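Local structure of UL37 (4K70) at residues 405-409 against 421-425. The protein is a herpesvirus inner tegument protein that probably helps control viral trafficking, and of which this chain is the N-terminal half. Sequence-based numbering, arbitrary orientation.
Sequences LEPLY and KGVEH
A helix-loop-helix connection brings the short helix 405-409 against the first turn of helix 422-431, with Leu-405, Tyr-409 and Val-423 forming its apolar side and Glu-406 and Lys-421 its solvent-facing edge. Only 11 residues, none of them helical, lie between the two segments, and the nearest pair of CA atoms, those of Leu-405 and Glu-424, is 6.8 Å apart. Leu-405 reaches across with one methyl: CD1 lies 3.7 Å from CA of Glu-424 and 3.8 Å from its CB, so it presses on the root of that side chain, which the leucine crosses at about a right angle. The same CD1 touches CG1 of Val-423 at 4.3 Å. That CG1, held anti to the backbone N (chi1 176°), also approaches the tyrosine ring obliquely, while CG2 of Val-423 meets CB of Tyr-409 at 4.2 Å. Val-376 of helix 366-385 contacts both Tyr-409 and Val-423, and Val-380 contacts Leu-405, which places this helix as a shared floor under the pair. The phenol OH is hydrogen-bonded to Glu-354, anchoring the far end of the ring beyond the contact.

Glu-406, exposed like its partner, bends at chi2 (59°) and turns its carboxylate to Lys-421, which occupies the N-cap position of helix 422-431. The separation of OE1 of Glu-406 from NZ of Lys-421, 3.7 Å, makes this a long salt bridge; CE of Lys-421, 3.6 Å from OE1 of Glu-406, is slightly nearer than the ammonium nitrogen, evidence of a loose electrostatic contact. Leu-405 also lies near Arg-383, a residue of a calcium site, but the contact itself contains no metal ligand. Two consecutive helices, joined by a non-helical loop and packed on helix 366-385, thus form a helix-loop-helix unit of the strand-free N-terminal half of UL37.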
loop_
_atom_site.group_PDB
_atom_site.type_symbol
_atom_site.label_atom_id
_atom_site.label_comp_id
_atom_site.label_asym_id
_atom_site.label_seq_id
_atom_site.Cartn_x
_atom_site.Cartn_y
_atom_site.Cartn_z
ATOM N N LEU A 405 -8.273 -14.207 9.586
ATOM C CA LEU A 405 -9.641 -14.448 9.133
ATOM C C LEU A 405 -10.257 -15.690 9.785
ATOM O O LEU A 405 -11.435 -15.697 10.165
ATOM C CB LEU A 405 -9.702 -14.537 7.598
ATOM C CG LEU A 405 -9.251 -13.266 6.876
ATOM C CD1 LEU A 405 -9.461 -13.360 5.368
ATOM C CD2 LEU A 405 -9.955 -12.022 7.437
ATOM N N GLU A 406 -9.457 -16.737 9.929
ATOM C CA GLU A 406 -9.978 -17.992 10.460
ATOM C C GLU A 406 -10.308 -17.882 11.949
ATOM O O GLU A 406 -11.405 -18.252 12.374
ATOM C CB GLU A 406 -9.010 -19.143 10.176
ATOM C CG GLU A 406 -9.285 -20.411 10.955
ATOM C CD GLU A 406 -10.663 -20.962 10.697
ATOM O OE1 GLU A 406 -11.127 -20.866 9.533
ATOM O OE2 GLU A 406 -11.283 -21.486 11.661
ATOM N N PRO A 407 -9.368 -17.366 12.756
ATOM C CA PRO A 407 -9.736 -17.186 14.167
ATOM C C PRO A 407 -10.875 -16.176 14.390
ATOM O O PRO A 407 -11.659 -16.362 15.313
ATOM C CB PRO A 407 -8.432 -16.718 14.827
ATOM C CG PRO A 407 -7.521 -16.345 13.703
ATOM C CD PRO A 407 -7.932 -17.147 12.518
ATOM N N LEU A 408 -10.980 -15.146 13.557
ATOM C CA LEU A 408 -12.096 -14.203 13.650
ATOM C C LEU A 408 -13.453 -14.752 13.167
ATOM O O LEU A 408 -14.485 -14.539 13.807
ATOM C CB LEU A 408 -11.774 -12.916 12.888
ATOM C CG LEU A 408 -10.886 -11.866 13.561
ATOM C CD1 LEU A 408 -10.575 -10.746 12.580
ATOM C CD2 LEU A 408 -11.565 -11.315 14.808
ATOM N N TYR A 409 -13.459 -15.456 12.041
ATOM C CA TYR A 409 -14.715 -15.728 11.353
ATOM C C TYR A 409 -15.027 -17.178 11.086
ATOM O O TYR A 409 -16.120 -17.491 10.598
ATOM C CB TYR A 409 -14.773 -14.946 10.038
ATOM C CG TYR A 409 -14.547 -13.483 10.249
ATOM C CD1 TYR A 409 -15.455 -12.728 10.974
ATOM C CD2 TYR A 409 -13.419 -12.852 9.738
ATOM C CE1 TYR A 409 -15.259 -11.388 11.178
ATOM C CE2 TYR A 409 -13.206 -11.498 9.940
ATOM C CZ TYR A 409 -14.124 -10.776 10.662
ATOM O OH TYR A 409 -13.936 -9.441 10.865
ATOM N N LYS A 421 -14.096 -20.994 4.369
ATOM C CA LYS A 421 -13.117 -20.022 3.859
ATOM C C LYS A 421 -13.755 -18.924 3.008
ATOM O O LYS A 421 -13.056 -18.218 2.267
ATOM C CB LYS A 421 -12.025 -20.728 3.039
ATOM C CG LYS A 421 -11.277 -21.812 3.798
ATOM C CD LYS A 421 -10.287 -21.211 4.770
ATOM C CE LYS A 421 -10.405 -21.851 6.144
ATOM N NZ LYS A 421 -9.060 -22.118 6.741
ATOM N N GLY A 422 -15.073 -18.780 3.112
ATOM C CA GLY A 422 -15.803 -17.832 2.280
ATOM C C GLY A 422 -15.374 -16.370 2.396
ATOM O O GLY A 422 -15.434 -15.625 1.420
ATOM N N VAL A 423 -14.959 -15.935 3.580
ATOM C CA VAL A 423 -14.493 -14.556 3.744
ATOM C C VAL A 423 -13.195 -14.343 2.993
ATOM O O VAL A 423 -13.040 -13.361 2.252
ATOM C CB VAL A 423 -14.270 -14.189 5.221
ATOM C CG1 VAL A 423 -13.685 -12.767 5.327
ATOM C CG2 VAL A 423 -15.569 -14.299 5.979
ATOM N N GLU A 424 -12.252 -15.261 3.178
ATOM C CA GLU A 424 -10.983 -15.150 2.476
ATOM C C GLU A 424 -11.188 -15.270 0.964
ATOM O O GLU A 424 -10.489 -14.631 0.173
ATOM C CB GLU A 424 -10.000 -16.223 2.946
ATOM C CG GLU A 424 -8.634 -16.088 2.267
ATOM C CD GLU A 424 -7.578 -17.040 2.807
ATOM O OE1 GLU A 424 -7.909 -17.893 3.660
ATOM O OE2 GLU A 424 -6.414 -16.932 2.364
ATOM N N HIS A 425 -12.158 -16.084 0.559
ATOM C CA HIS A 425 -12.377 -16.318 -0.866
ATOM C C HIS A 425 -12.931 -15.078 -1.531
ATOM O O HIS A 425 -12.647 -14.829 -2.689
ATOM C CB HIS A 425 -13.313 -17.519 -1.094
ATOM C CG HIS A 425 -12.652 -18.839 -0.847
ATOM N ND1 HIS A 425 -13.296 -20.043 -1.031
ATOM C CD2 HIS A 425 -11.403 -19.140 -0.422
ATOM C CE1 HIS A 425 -12.465 -21.031 -0.746
ATOM N NE2 HIS A 425 -11.311 -20.509 -0.368
#